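Local coordinates for endopolygalacturonase (PDB 1KCC), which probably hydrolyses the alpha-1,4-galacturonosyl linkages of polygalacturonate within the chain, as a family 28 glycoside hydrolase of plant cell-wall breakdown, at residues P37-T42 against D64-N69; Q120-G125 against D153-S158; I178-N183 against T204-S209; Y223-K228 against Y254-S259; A229-T234 against S259-D264. All coordinates share one frame; numbering follows the deposited sequence. Where two conformers were deposited one is given.

Interaction 1 of 5, residues P37-T42 against D64-N69; sequences PDKGAT and DGTGIN
The amide of G40 reaches the carbonyl of T66 (N to O 2.8 Å) at an N-H...O angle of 171°, and the N69 amide gives a second backbone bond to A41 O (2.9 Å). Beyond them N69 CG stands anti to its own backbone N (chi1 179°), which lays its amide beside T42, and ND2 donates to T42 OG1 (3.1 Å) with the hydroxyl oxygen close to the amide plane. The other amide atom, OD1, is taken by K110. At the opposite end two waters do the pairing that the backbones do not: P37 O accepts from both, one of them taking the T66 N-H and the other donating to D64 O. This is a corner of the right-handed parallel beta-helix, where residues D38 to A41 form a type II turn and T42 and N69 then pair as parallel strands. A41 N closes the turn on D38 O (2.9 Å). The D38 carboxylate is held by G16 N, while T66 OG1 bonds to D128. Among these polar groups the I68 CD1 methyl meets P37 CB at 3.9 Å, the two side chains crossing at about a right angle, and the aliphatic part of K39 runs alongside T66, CE to CG2 3.7 Å.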
# COMPACT_ATOMS: atom_id res chain seq x y z
N PRO A 37 19.79 -13.23 0.16
CA PRO A 37 20.01 -14.45 -0.60
C PRO A 37 20.84 -14.19 -1.82
O PRO A 37 20.90 -13.07 -2.39
CB PRO A 37 18.62 -14.94 -1.04
CG PRO A 37 17.67 -14.05 -0.33
CD PRO A 37 18.41 -12.79 0.03
N ASP A 38 21.49 -15.25 -2.30
CA ASP A 38 22.20 -15.22 -3.53
C ASP A 38 21.29 -14.79 -4.72
O ASP A 38 20.09 -15.06 -4.76
CB ASP A 38 22.71 -16.62 -3.92
CG ASP A 38 23.93 -17.08 -3.11
OD1 ASP A 38 24.27 -16.46 -2.09
OD2 ASP A 38 24.47 -18.13 -3.55
N LYS A 39 21.93 -14.17 -5.70
CA LYS A 39 21.20 -13.78 -6.89
C LYS A 39 20.47 -14.97 -7.48
O LYS A 39 21.07 -16.07 -7.67
CB LYS A 39 22.19 -13.26 -7.91
CG LYS A 39 21.51 -12.61 -9.08
CD LYS A 39 22.51 -11.80 -9.93
CE LYS A 39 22.86 -10.44 -9.35
NZ LYS A 39 23.75 -9.63 -10.23
N GLY A 40 19.19 -14.77 -7.83
CA GLY A 40 18.40 -15.83 -8.44
C GLY A 40 17.97 -16.97 -7.52
O GLY A 40 17.37 -17.93 -8.01
N ALA A 41 18.24 -16.83 -6.22
CA ALA A 41 17.88 -17.95 -5.31
C ALA A 41 16.38 -18.07 -5.16
O ALA A 41 15.62 -17.11 -5.26
CB ALA A 41 18.52 -17.71 -3.97
N THR A 42 15.99 -19.33 -4.88
CA THR A 42 14.61 -19.62 -4.42
C THR A 42 14.63 -19.75 -2.91
O THR A 42 15.41 -20.52 -2.36
CB THR A 42 14.09 -20.90 -5.05
OG1 THR A 42 13.95 -20.69 -6.48
CG2 THR A 42 12.69 -21.25 -4.57
N ASP A 64 16.46 -8.82 0.86
CA ASP A 64 17.10 -7.97 -0.14
C ASP A 64 17.89 -8.87 -1.06
O ASP A 64 18.84 -9.50 -0.60
CB ASP A 64 17.99 -6.93 0.53
CG ASP A 64 18.59 -5.93 -0.48
OD1 ASP A 64 18.27 -5.97 -1.67
OD2 ASP A 64 19.31 -5.03 -0.01
N GLY A 65 17.52 -8.93 -2.31
CA GLY A 65 18.30 -9.70 -3.28
C GLY A 65 17.82 -9.39 -4.69
O GLY A 65 16.84 -8.66 -4.89
N THR A 66 18.52 -9.97 -5.67
CA THR A 66 18.25 -9.78 -7.08
C THR A 66 17.64 -11.04 -7.67
O THR A 66 18.21 -12.13 -7.54
CB THR A 66 19.56 -9.43 -7.81
OG1 THR A 66 20.08 -8.21 -7.23
CG2 THR A 66 19.31 -9.27 -9.29
N GLY A 67 16.47 -10.93 -8.30
CA GLY A 67 15.87 -12.04 -8.96
C GLY A 67 15.46 -13.17 -8.00
O GLY A 67 15.48 -14.35 -8.36
N ILE A 68 15.03 -12.79 -6.78
CA ILE A 68 14.65 -13.78 -5.78
C ILE A 68 13.30 -14.38 -6.14
O ILE A 68 12.38 -13.67 -6.54
CB ILE A 68 14.61 -13.09 -4.39
CG1 ILE A 68 15.98 -12.44 -4.05
CG2 ILE A 68 14.16 -14.08 -3.32
CD1 ILE A 68 17.17 -13.39 -4.29
N ASN A 69 13.19 -15.68 -5.95
CA ASN A 69 11.92 -16.39 -6.09
C ASN A 69 11.49 -16.84 -4.72
O ASN A 69 12.02 -17.82 -4.19
CB ASN A 69 12.16 -17.58 -7.02
CG ASN A 69 10.94 -18.43 -7.25
OD1 ASN A 69 9.85 -17.89 -7.32
ND2 ASN A 69 11.10 -19.76 -7.28
O HOH W 1 20.83 -11.31 -4.72
O HOH W 2 21.26 -10.56 -1.31

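Interaction 2 of 5, residues Q120-G125 against D153-S158; sequences QAISVG and DGFDVS. With NA (sodium ion), chain F.
V124, I122 and D156 bury the most surface here, and they divide between the two faces of a parallel strand pair. On the inner face V124 CB approaches V157 CG2 only loosely, at 4.2 Å; it also lies against the backbone carbonyl of D156, which accepts the V124 amide (N to O 2.8 Å). I122 lies beside F155 and points the same way, its CD1 methyl 3.8 Å from CE1 of the ring. With I122 CG1 anti to the carbonyl carbon (chi1 -56°) and chi2 extended, that methyl comes obliquely to CE1, and I136 and L133 of strand 130-139 continue the apolar filling. I122 O receives the D156 amide, so donors alternate from strand to strand, and S158 N to V124 O continues the ladder at 3.1 Å.

D156 turns to the other face. Its OD2 sits 3.3 Å from Q120 CG, against the aliphatic part of that side chain, whose amide plane is 62° from the carboxylate. D156 OD1 also lies 2.5 Å from D153 OD2. A water joins D153 OD2 to Q120 NE2, and S158 OG binds a sodium ion at 3.0 Å. Such in-register parallel rungs, apolar within and acidic without beside the galacturonate-binding N151 and D173, are characteristic of the catalytic face of a family 28 beta-helix.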
# COMPACT_ATOMS: atom_id res chain seq x y z
N GLN A 120 2.46 -0.34 10.00
CA GLN A 120 2.52 -0.55 8.54
C GLN A 120 3.11 -1.94 8.26
O GLN A 120 4.13 -2.34 8.87
CB GLN A 120 3.39 0.52 7.88
CG GLN A 120 2.79 1.94 7.98
CD GLN A 120 3.14 2.68 9.26
OE1 GLN A 120 3.56 2.12 10.27
NE2 GLN A 120 2.86 4.02 9.29
N ALA A 121 2.50 -2.66 7.33
CA ALA A 121 2.83 -4.09 7.16
C ALA A 121 4.00 -4.34 6.25
O ALA A 121 5.06 -4.82 6.74
CB ALA A 121 1.57 -4.84 6.70
N ILE A 122 3.91 -4.01 4.96
CA ILE A 122 4.95 -4.37 4.00
C ILE A 122 5.46 -3.09 3.31
O ILE A 122 4.70 -2.41 2.61
CB ILE A 122 4.46 -5.37 2.95
CG1 ILE A 122 3.91 -6.63 3.64
CG2 ILE A 122 5.55 -5.73 1.96
CD1 ILE A 122 3.32 -7.67 2.70
N SER A 123 6.74 -2.80 3.49
CA SER A 123 7.43 -1.72 2.79
C SER A 123 8.18 -2.32 1.61
O SER A 123 8.92 -3.26 1.77
CB SER A 123 8.36 -1.03 3.75
OG SER A 123 9.15 -0.05 3.09
N VAL A 124 7.95 -1.72 0.44
CA VAL A 124 8.51 -2.19 -0.79
C VAL A 124 9.44 -1.17 -1.36
O VAL A 124 9.06 -0.03 -1.63
CB VAL A 124 7.37 -2.45 -1.81
CG1 VAL A 124 7.91 -2.96 -3.12
CG2 VAL A 124 6.29 -3.36 -1.19
N GLY A 125 10.68 -1.58 -1.61
CA GLY A 125 11.65 -0.77 -2.33
C GLY A 125 12.86 -0.46 -1.47
O GLY A 125 12.85 -0.61 -0.23
N ASP A 153 -1.03 0.07 7.20
CA ASP A 153 -0.99 0.04 5.73
C ASP A 153 -0.63 -1.36 5.23
O ASP A 153 0.25 -2.02 5.76
CB ASP A 153 0.11 0.97 5.21
CG ASP A 153 0.03 2.42 5.61
OD1 ASP A 153 -0.60 2.73 6.63
OD2 ASP A 153 0.63 3.26 4.89
N GLY A 154 -1.28 -1.79 4.13
CA GLY A 154 -0.92 -3.07 3.57
C GLY A 154 0.45 -3.06 2.91
O GLY A 154 1.37 -3.78 3.31
N PHE A 155 0.58 -2.19 1.89
CA PHE A 155 1.79 -2.05 1.11
C PHE A 155 2.14 -0.57 0.99
O PHE A 155 1.31 0.20 0.53
CB PHE A 155 1.62 -2.58 -0.32
CG PHE A 155 1.16 -4.01 -0.37
CD1 PHE A 155 2.11 -5.05 -0.37
CD2 PHE A 155 -0.18 -4.35 -0.42
CE1 PHE A 155 1.66 -6.38 -0.41
CE2 PHE A 155 -0.61 -5.65 -0.44
CZ PHE A 155 0.31 -6.70 -0.43
N ASP A 156 3.35 -0.21 1.43
CA ASP A 156 3.88 1.15 1.22
C ASP A 156 4.97 1.05 0.19
O ASP A 156 5.98 0.32 0.40
CB ASP A 156 4.42 1.68 2.54
CG ASP A 156 3.34 1.95 3.56
OD1 ASP A 156 2.26 2.48 3.12
OD2 ASP A 156 3.54 1.74 4.75
N VAL A 157 4.82 1.74 -0.94
CA VAL A 157 5.72 1.55 -2.07
C VAL A 157 6.49 2.83 -2.38
O VAL A 157 5.88 3.86 -2.70
CB VAL A 157 4.93 1.09 -3.34
CG1 VAL A 157 5.91 0.89 -4.50
CG2 VAL A 157 4.13 -0.17 -3.06
N SER A 158 7.82 2.71 -2.32
CA SER A 158 8.72 3.76 -2.80
C SER A 158 9.74 3.01 -3.65
O SER A 158 10.78 2.52 -3.16
CB SER A 158 9.41 4.53 -1.70
OG SER A 158 8.43 5.34 -1.01
NA NA F . 7.01 3.95 1.24
O HOH W 3 2.38 5.01 6.34

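Interaction 3 of 5, residues I178-N183 against T204-S209; sequences INDGNN and TGKHVS. With NAG (2-acetamido-2-deoxy-beta-D-glucopyranose), chain D.
D180 swings its carboxylate to H207 because CG stands anti to the backbone N (chi1 -166°), and V208, with CG1 likewise anti (chi1 169°), sends its two methyls toward I178 and the backbone of D180. In the right-handed parallel beta-helix this is a corner between coils: the chain leaves strand 176-179 and turns a corner, and G181 and N182 pair in parallel with V208 and S209.

The carboxylate takes the place of a backbone acceptor at the start of this pairing. H207 N donates to D180 OD1 (2.9 Å) with an N-H...O angle of 172°, met nearly along the C-O axis. The backbone then takes over: G181 N bonds to H207 O (2.9 Å), S209 N to G181 O, and N183 N to S209 O (3.0 Å). In all three the donor is tilted out of the carbonyl plane, most of all at H207 O. G181 takes up a positive phi as part of the turn.

Beneath the ladder, I178 CG2 meets V208 CG1 at 3.8 Å, the side chains crossing at about a right angle, while I199 and I202 of strand 197-202 also pack on V208. V208 CG2 rests against the backbone at D180 N.

Farther out, K206, bent at chi2, crosses D180 with CD over the carboxylate carbon. The charges stay apart, D180 OD2 to K206 NZ 4.3 Å, beyond salt-bridge range; one water fills the gap, donating to D180 OD2 and accepting from K206 NZ, each at 2.8 Å.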
# COMPACT_ATOMS: atom_id res chain seq x y z
N ILE A 178 1.23 4.49 -2.55
CA ILE A 178 2.34 4.62 -3.49
C ILE A 178 2.93 6.00 -3.24
O ILE A 178 2.30 7.02 -3.56
CB ILE A 178 1.85 4.48 -4.95
CG1 ILE A 178 1.20 3.11 -5.14
CG2 ILE A 178 3.02 4.74 -5.86
CD1 ILE A 178 0.47 2.96 -6.48
N ASN A 179 4.13 6.02 -2.66
CA ASN A 179 4.73 7.27 -2.22
C ASN A 179 5.80 7.83 -3.14
O ASN A 179 6.09 9.02 -3.07
CB ASN A 179 5.31 7.04 -0.82
CG ASN A 179 4.26 6.76 0.23
OD1 ASN A 179 4.38 5.77 1.01
ND2 ASN A 179 3.29 7.60 0.24
N ASP A 180 6.40 6.99 -4.00
CA ASP A 180 7.46 7.43 -4.91
C ASP A 180 7.66 6.32 -5.92
O ASP A 180 7.55 5.13 -5.54
CB ASP A 180 8.75 7.69 -4.12
CG ASP A 180 9.81 8.45 -4.85
OD1 ASP A 180 9.53 9.30 -5.68
OD2 ASP A 180 11.02 8.24 -4.50
N GLY A 181 8.01 6.69 -7.14
CA GLY A 181 8.43 5.70 -8.13
C GLY A 181 7.63 5.72 -9.40
O GLY A 181 6.56 6.34 -9.53
N ASN A 182 8.23 5.04 -10.40
CA ASN A 182 7.69 4.93 -11.73
C ASN A 182 7.34 3.47 -12.05
O ASN A 182 8.11 2.57 -11.69
CB ASN A 182 8.73 5.41 -12.78
CG ASN A 182 8.18 5.37 -14.19
OD1 ASN A 182 7.28 6.14 -14.55
ND2 ASN A 182 8.72 4.50 -15.03
N ASN A 183 6.23 3.28 -12.80
CA ASN A 183 5.87 1.98 -13.34
C ASN A 183 5.47 1.03 -12.21
O ASN A 183 6.16 0.08 -11.89
CB ASN A 183 7.02 1.34 -14.20
CG ASN A 183 6.54 0.01 -14.76
OD1 ASN A 183 5.35 -0.30 -14.92
ND2 ASN A 183 7.52 -0.82 -15.07
N THR A 204 7.74 16.44 -0.40
CA THR A 204 8.74 17.15 -1.20
C THR A 204 9.77 16.19 -1.81
O THR A 204 10.28 15.29 -1.16
CB THR A 204 9.44 18.18 -0.28
OG1 THR A 204 8.43 19.18 -0.07
CG2 THR A 204 10.69 18.80 -0.87
N GLY A 205 10.05 16.44 -3.08
CA GLY A 205 11.07 15.68 -3.79
C GLY A 205 10.59 14.32 -4.33
O GLY A 205 11.41 13.60 -4.92
N LYS A 206 9.33 13.96 -4.12
CA LYS A 206 8.85 12.61 -4.54
C LYS A 206 8.03 12.73 -5.81
O LYS A 206 7.32 13.72 -6.05
CB LYS A 206 7.99 12.03 -3.41
CG LYS A 206 8.76 11.95 -2.06
CD LYS A 206 10.07 11.17 -2.15
CE LYS A 206 10.78 11.11 -0.78
NZ LYS A 206 12.16 10.57 -1.04
N HIS A 207 8.17 11.71 -6.65
CA HIS A 207 7.57 11.71 -7.98
C HIS A 207 6.99 10.33 -8.26
O HIS A 207 7.74 9.33 -8.31
CB HIS A 207 8.63 12.01 -9.06
CG HIS A 207 9.26 13.34 -8.81
ND1 HIS A 207 10.44 13.63 -8.15
CD2 HIS A 207 8.75 14.55 -9.21
CE1 HIS A 207 10.64 14.98 -8.16
NE2 HIS A 207 9.60 15.52 -8.78
N VAL A 208 5.68 10.27 -8.44
CA VAL A 208 4.99 9.03 -8.76
C VAL A 208 4.52 9.13 -10.21
O VAL A 208 3.94 10.15 -10.60
CB VAL A 208 3.81 8.80 -7.82
CG1 VAL A 208 2.93 7.65 -8.31
CG2 VAL A 208 4.33 8.48 -6.41
N SER A 209 4.82 8.11 -11.01
CA SER A 209 4.42 8.18 -12.43
C SER A 209 4.12 6.80 -12.95
O SER A 209 4.66 5.78 -12.49
CB SER A 209 5.51 8.84 -13.26
OG SER A 209 6.78 8.24 -13.00
C1 NAG D . 13.27 0.17 -13.36
C2 NAG D . 13.33 -0.25 -14.87
C3 NAG D . 14.46 0.63 -15.46
C4 NAG D . 14.08 2.10 -15.28
C5 NAG D . 13.61 2.55 -13.88
C6 NAG D . 12.59 3.69 -14.06
C7 NAG D . 13.05 -2.73 -15.33
C8 NAG D . 13.78 -3.97 -15.33
N2 NAG D . 13.79 -1.62 -14.99
O3 NAG D . 14.44 0.41 -16.91
O4 NAG D . 15.16 2.92 -15.84
O5 NAG D . 12.77 1.50 -13.32
O6 NAG D . 11.29 3.07 -14.22
O7 NAG D . 11.88 -2.71 -15.60
O HOH W 4 11.57 7.92 -1.81

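Interaction 4 of 5, residues Y223-K228 against Y254-S259; sequences YGVRIK and YGVLIS. With GTR (beta-D-galactopyranuronic acid), chain B.
Y223 and Y254 stand side by side and point the same way, Y254 CD2 meeting the edge of the Y223 ring at CE1, 3.8 Å away. L257 fits beside them: its CD1 methyl lies over one face of the Y254 ring, and CD2 approaches Y223 obliquely. On the other side of the strands V225 CG2 packs on V256 CG2 (3.9 Å), but farther along the contact is loose: I227 and I258 barely meet, CD1 to CD1 4.3 Å, and F275 packs against both. The backbones hold all this in register, from G224 N to Y254 O (3.0 Å) to S259 N to I227 O (2.8 Å).

On the same face as the tyrosines, the R226 guanidinium is held flat and close between Y223 CE2 on one side and K228 CE on the other. The bend at chi3 (-72°) turns its edge to the sugar carboxylate, NH2 donating to GTR O6A at 2.8 Å and NH1 to O6B at 3.2 Å. K228, extended beyond CG, brings NZ to O6B (2.9 Å). D174 forms salt bridges with both cations and probably helps fix their positions. A basic pair rising from a parallel beta-helix strand to grip a galacturonate carboxylate is the substrate-binding arrangement of this polygalacturonase cleft.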
# COMPACT_ATOMS: atom_id res chain seq x y z
N TYR A 223 -12.17 5.64 2.17
CA TYR A 223 -12.05 6.27 0.85
C TYR A 223 -12.00 5.14 -0.16
O TYR A 223 -11.57 4.02 0.16
CB TYR A 223 -10.79 7.11 0.71
CG TYR A 223 -10.55 8.15 1.79
CD1 TYR A 223 -10.96 9.46 1.66
CD2 TYR A 223 -9.85 7.75 2.94
CE1 TYR A 223 -10.70 10.34 2.67
CE2 TYR A 223 -9.59 8.69 3.93
CZ TYR A 223 -10.06 10.00 3.79
OH TYR A 223 -9.74 10.91 4.77
N GLY A 224 -12.42 5.44 -1.40
CA GLY A 224 -12.24 4.43 -2.48
C GLY A 224 -10.85 4.52 -3.07
O GLY A 224 -10.01 3.66 -2.86
N VAL A 225 -10.61 5.63 -3.83
CA VAL A 225 -9.27 5.92 -4.32
C VAL A 225 -8.93 7.37 -3.96
O VAL A 225 -9.80 8.25 -3.95
CB VAL A 225 -9.10 5.66 -5.84
CG1 VAL A 225 -9.39 4.21 -6.17
CG2 VAL A 225 -10.01 6.60 -6.66
N ARG A 226 -7.64 7.57 -3.66
CA ARG A 226 -7.14 8.89 -3.35
C ARG A 226 -5.81 9.16 -4.05
O ARG A 226 -4.96 8.27 -4.14
CB ARG A 226 -6.87 9.08 -1.87
CG ARG A 226 -8.08 9.39 -1.02
CD ARG A 226 -7.50 9.89 0.38
NE ARG A 226 -6.96 8.68 1.01
CZ ARG A 226 -6.51 8.75 2.29
NH1 ARG A 226 -6.53 9.88 2.98
NH2 ARG A 226 -6.01 7.62 2.86
N ILE A 227 -5.64 10.41 -4.44
CA ILE A 227 -4.30 10.96 -4.74
C ILE A 227 -4.15 12.14 -3.81
O ILE A 227 -4.91 13.11 -3.91
CB ILE A 227 -4.11 11.37 -6.22
CG1 ILE A 227 -4.54 10.20 -7.13
CG2 ILE A 227 -2.67 11.83 -6.43
CD1 ILE A 227 -4.38 10.58 -8.62
N LYS A 228 -3.21 12.03 -2.85
CA LYS A 228 -3.04 13.03 -1.81
C LYS A 228 -1.64 13.57 -1.86
O LYS A 228 -0.66 12.81 -1.87
CB LYS A 228 -3.33 12.42 -0.40
CG LYS A 228 -2.99 10.96 -0.19
CD LYS A 228 -3.12 10.53 1.31
CE LYS A 228 -2.99 8.99 1.37
NZ LYS A 228 -2.86 8.53 2.78
N TYR A 254 -15.07 9.61 1.14
CA TYR A 254 -15.07 10.03 -0.28
C TYR A 254 -14.86 8.84 -1.19
O TYR A 254 -13.93 8.04 -1.00
CB TYR A 254 -13.94 10.98 -0.60
CG TYR A 254 -13.98 12.32 0.08
CD1 TYR A 254 -14.53 13.43 -0.61
CD2 TYR A 254 -13.50 12.51 1.34
CE1 TYR A 254 -14.58 14.68 -0.03
CE2 TYR A 254 -13.55 13.78 1.96
CZ TYR A 254 -14.08 14.83 1.24
OH TYR A 254 -14.13 16.10 1.85
N GLY A 255 -15.72 8.71 -2.22
CA GLY A 255 -15.45 7.72 -3.24
C GLY A 255 -14.11 7.95 -3.95
O GLY A 255 -13.30 7.03 -4.05
N VAL A 256 -13.93 9.17 -4.42
CA VAL A 256 -12.68 9.65 -5.01
C VAL A 256 -12.32 10.94 -4.32
O VAL A 256 -13.14 11.86 -4.27
CB VAL A 256 -12.81 9.91 -6.53
CG1 VAL A 256 -11.52 10.47 -7.11
CG2 VAL A 256 -13.31 8.67 -7.23
N LEU A 257 -11.08 11.04 -3.80
CA LEU A 257 -10.57 12.32 -3.35
C LEU A 257 -9.19 12.53 -3.95
O LEU A 257 -8.25 11.79 -3.69
CB LEU A 257 -10.51 12.38 -1.81
CG LEU A 257 -9.92 13.68 -1.22
CD1 LEU A 257 -10.77 14.90 -1.53
CD2 LEU A 257 -9.73 13.59 0.30
N ILE A 258 -9.10 13.57 -4.77
CA ILE A 258 -7.83 13.97 -5.40
C ILE A 258 -7.55 15.31 -4.79
O ILE A 258 -8.31 16.26 -5.07
CB ILE A 258 -7.96 13.97 -6.93
CG1 ILE A 258 -8.21 12.52 -7.36
CG2 ILE A 258 -6.71 14.61 -7.60
CD1 ILE A 258 -8.41 12.14 -8.72
N SER A 259 -6.49 15.44 -3.99
CA SER A 259 -6.35 16.62 -3.19
C SER A 259 -4.89 16.98 -2.94
O SER A 259 -4.08 16.14 -2.58
CB SER A 259 -7.02 16.40 -1.83
OG SER A 259 -6.75 17.50 -0.96
C1 GTR B . -5.58 8.79 9.53
C2 GTR B . -4.21 8.49 10.12
C3 GTR B . -3.19 9.24 9.42
C4 GTR B . -3.19 8.92 7.89
C5 GTR B . -4.63 9.17 7.42
C6 GTR B . -4.78 8.79 5.96
O1 GTR B . -6.58 8.06 10.18
O2 GTR B . -4.23 8.84 11.53
O3 GTR B . -1.85 8.89 9.97
O4 GTR B . -2.77 7.56 7.67
O5 GTR B . -5.59 8.40 8.17
O6A GTR B . -5.47 7.81 5.59
O6B GTR B . -4.20 9.54 5.17

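Interaction 5 of 5, residues A229-T234 against S259-D264; sequences AQRTAT and SQSYPD. With GTR (beta-D-galactopyranuronic acid), chain B.
Two donors grip Y262 O: R231 N at 2.9 Å, nearly straight (170°) and in the carbonyl plane, and a water at 3.1 Å. A229 works in both directions, its amide donating to S259 O (2.9 Å) and its carbonyl accepting Y262 N at 3.1 Å. The second bond is bent, 137° at the hydrogen, with the donor tilted from the carbonyl plane, where the chain turns a corner at Q260 and S261. S259 OG takes the S261 amide in an ST turn and also bonds to D265 O.

R231 covers this bend. CG anti to the backbone N (chi1 -180°) extends the chain past the corner, and the bend at chi3 lays one guanidinium face over S261 O. The edge is turned to D264, where, in the modelled one of its two conformers and so with less certainty, NH1 makes a salt bridge with OD2 (3.2 Å) and NH2 adds a weak bond to the same oxygen. R231 NE and NH2 also donate to N268 O and G267 O.

From the same loop the Y262 ring projects toward the ligand, its OH donating to GTR O6B at 2.6 Å, beside K228. Apolar contact is slight: A229 CB to Q260 CG, 4.1 Å. The contact thus pairs the end of strand 226-230 with the loop that follows strand 254-259, with I202 of strand 197-202 and F275 of strand 275-280 packing against A229.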
# COMPACT_ATOMS: atom_id res chain seq x y z
N ALA A 229 -1.52 14.89 -1.89
CA ALA A 229 -0.22 15.56 -1.78
C ALA A 229 -0.25 16.49 -0.60
O ALA A 229 -1.22 17.22 -0.40
CB ALA A 229 0.14 16.34 -3.03
N GLN A 230 0.85 16.47 0.17
CA GLN A 230 0.99 17.44 1.23
C GLN A 230 0.85 18.85 0.67
O GLN A 230 1.51 19.21 -0.32
CB GLN A 230 2.40 17.29 1.88
CG GLN A 230 2.46 15.92 2.55
CD GLN A 230 3.79 15.39 2.98
OE1 GLN A 230 4.62 16.25 3.27
NE2 GLN A 230 4.05 14.12 3.14
N ARG A 231 0.05 19.66 1.36
CA ARG A 231 -0.09 21.08 0.94
C ARG A 231 1.23 21.73 0.77
O ARG A 231 1.39 22.57 -0.12
CB ARG A 231 -0.93 21.78 2.01
CG ARG A 231 -1.14 23.27 1.67
CD ARG A 231 -1.91 23.99 2.76
NE ARG A 231 -3.30 23.64 2.78
CZ ARG A 231 -3.91 23.00 3.77
NH1 ARG A 231 -3.28 22.51 4.84
NH2 ARG A 231 -5.24 22.79 3.73
N THR A 232 2.22 21.42 1.64
CA THR A 232 3.50 22.11 1.62
C THR A 232 4.54 21.53 0.66
O THR A 232 5.63 22.10 0.58
CB THR A 232 4.09 22.10 3.06
OG1 THR A 232 4.20 20.74 3.47
CG2 THR A 232 3.20 22.86 4.01
N ALA A 233 4.22 20.41 0.01
CA ALA A 233 5.26 19.73 -0.81
C ALA A 233 5.68 20.56 -2.00
O ALA A 233 4.85 21.18 -2.70
CB ALA A 233 4.73 18.39 -1.32
N THR A 234 6.98 20.53 -2.30
CA THR A 234 7.52 21.16 -3.48
C THR A 234 8.43 20.15 -4.21
O THR A 234 8.79 19.09 -3.68
CB THR A 234 8.30 22.42 -3.16
OG1 THR A 234 9.36 22.07 -2.24
CG2 THR A 234 7.43 23.51 -2.54
N SER A 259 -6.49 15.44 -3.99
CA SER A 259 -6.35 16.62 -3.19
C SER A 259 -4.89 16.98 -2.94
O SER A 259 -4.08 16.14 -2.58
CB SER A 259 -7.02 16.40 -1.83
OG SER A 259 -6.75 17.50 -0.96
N GLN A 260 -4.62 18.29 -3.06
CA GLN A 260 -3.33 18.88 -2.76
C GLN A 260 -3.35 19.67 -1.47
O GLN A 260 -2.50 20.51 -1.19
CB GLN A 260 -2.85 19.71 -3.95
CG GLN A 260 -2.45 18.79 -5.09
CD GLN A 260 -2.32 19.50 -6.43
OE1 GLN A 260 -2.99 20.52 -6.69
NE2 GLN A 260 -1.51 18.95 -7.33
N SER A 261 -4.32 19.32 -0.59
CA SER A 261 -4.47 20.01 0.72
C SER A 261 -4.05 19.14 1.89
O SER A 261 -4.25 19.55 3.05
CB SER A 261 -5.95 20.39 0.94
OG SER A 261 -6.36 21.27 -0.07
N TYR A 262 -3.45 17.96 1.68
CA TYR A 262 -3.17 17.01 2.77
C TYR A 262 -2.32 17.66 3.82
O TYR A 262 -1.35 18.37 3.49
CB TYR A 262 -2.48 15.78 2.15
CG TYR A 262 -2.45 14.61 3.13
CD1 TYR A 262 -3.56 13.72 3.19
CD2 TYR A 262 -1.39 14.40 3.94
CE1 TYR A 262 -3.56 12.66 4.07
CE2 TYR A 262 -1.37 13.31 4.86
CZ TYR A 262 -2.48 12.47 4.89
OH TYR A 262 -2.45 11.39 5.77
N PRO A 263 -2.47 17.35 5.11
CA PRO A 263 -3.29 16.29 5.72
C PRO A 263 -4.77 16.60 5.85
O PRO A 263 -5.54 15.79 6.32
CB PRO A 263 -2.66 16.14 7.11
CG PRO A 263 -2.20 17.51 7.45
CD PRO A 263 -1.67 18.07 6.13
N ASP A 264 -5.23 17.77 5.43
CA ASP A 264 -6.64 17.99 5.27
C ASP A 264 -7.15 17.34 3.99
O ASP A 264 -6.41 17.13 3.04
CB ASP A 264 -6.97 19.48 5.20
CG ASP A 264 -6.46 20.07 6.51
OD1 ASP A 264 -6.91 19.57 7.56
OD2 ASP A 264 -5.61 20.99 6.47
C1 GTR B . -5.58 8.79 9.53
C2 GTR B . -4.21 8.49 10.12
C3 GTR B . -3.19 9.24 9.42
C4 GTR B . -3.19 8.92 7.89
C5 GTR B . -4.63 9.17 7.42
C6 GTR B . -4.78 8.79 5.96
O1 GTR B . -6.58 8.06 10.18
O2 GTR B . -4.23 8.84 11.53
O3 GTR B . -1.85 8.89 9.97
O4 GTR B . -2.77 7.56 7.67
O5 GTR B . -5.59 8.40 8.17
O6A GTR B . -5.47 7.81 5.59
O6B GTR B . -4.20 9.54 5.17
O HOH W 5 0.21 19.99 -2.67
O HOH W 6 1.18 19.91 4.36

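The five contacts sample several coils along one beta-helix. Interactions 2 and 4 are the buried ones, full rungs of the same parallel sheet with apolar residues on the inner face, whereas interactions 1, 3 and 5 lie at corners, where side chains, waters and turns supplement fewer strand bonds; interaction 3 is the most superficial. Interactions 4 and 5 share S259 and strand 226-230, and both touch the galacturonate, with K228 CD 3.5 Å from Y262 CE1. Interactions 2 and 3 meet through neighbouring strands 155-158 and 176-179, while T204 and G205 tie interaction 3 to T234 of interaction 5. Interaction 1, about 36 Å from interaction 4 between centres, lies away from the annotated sites.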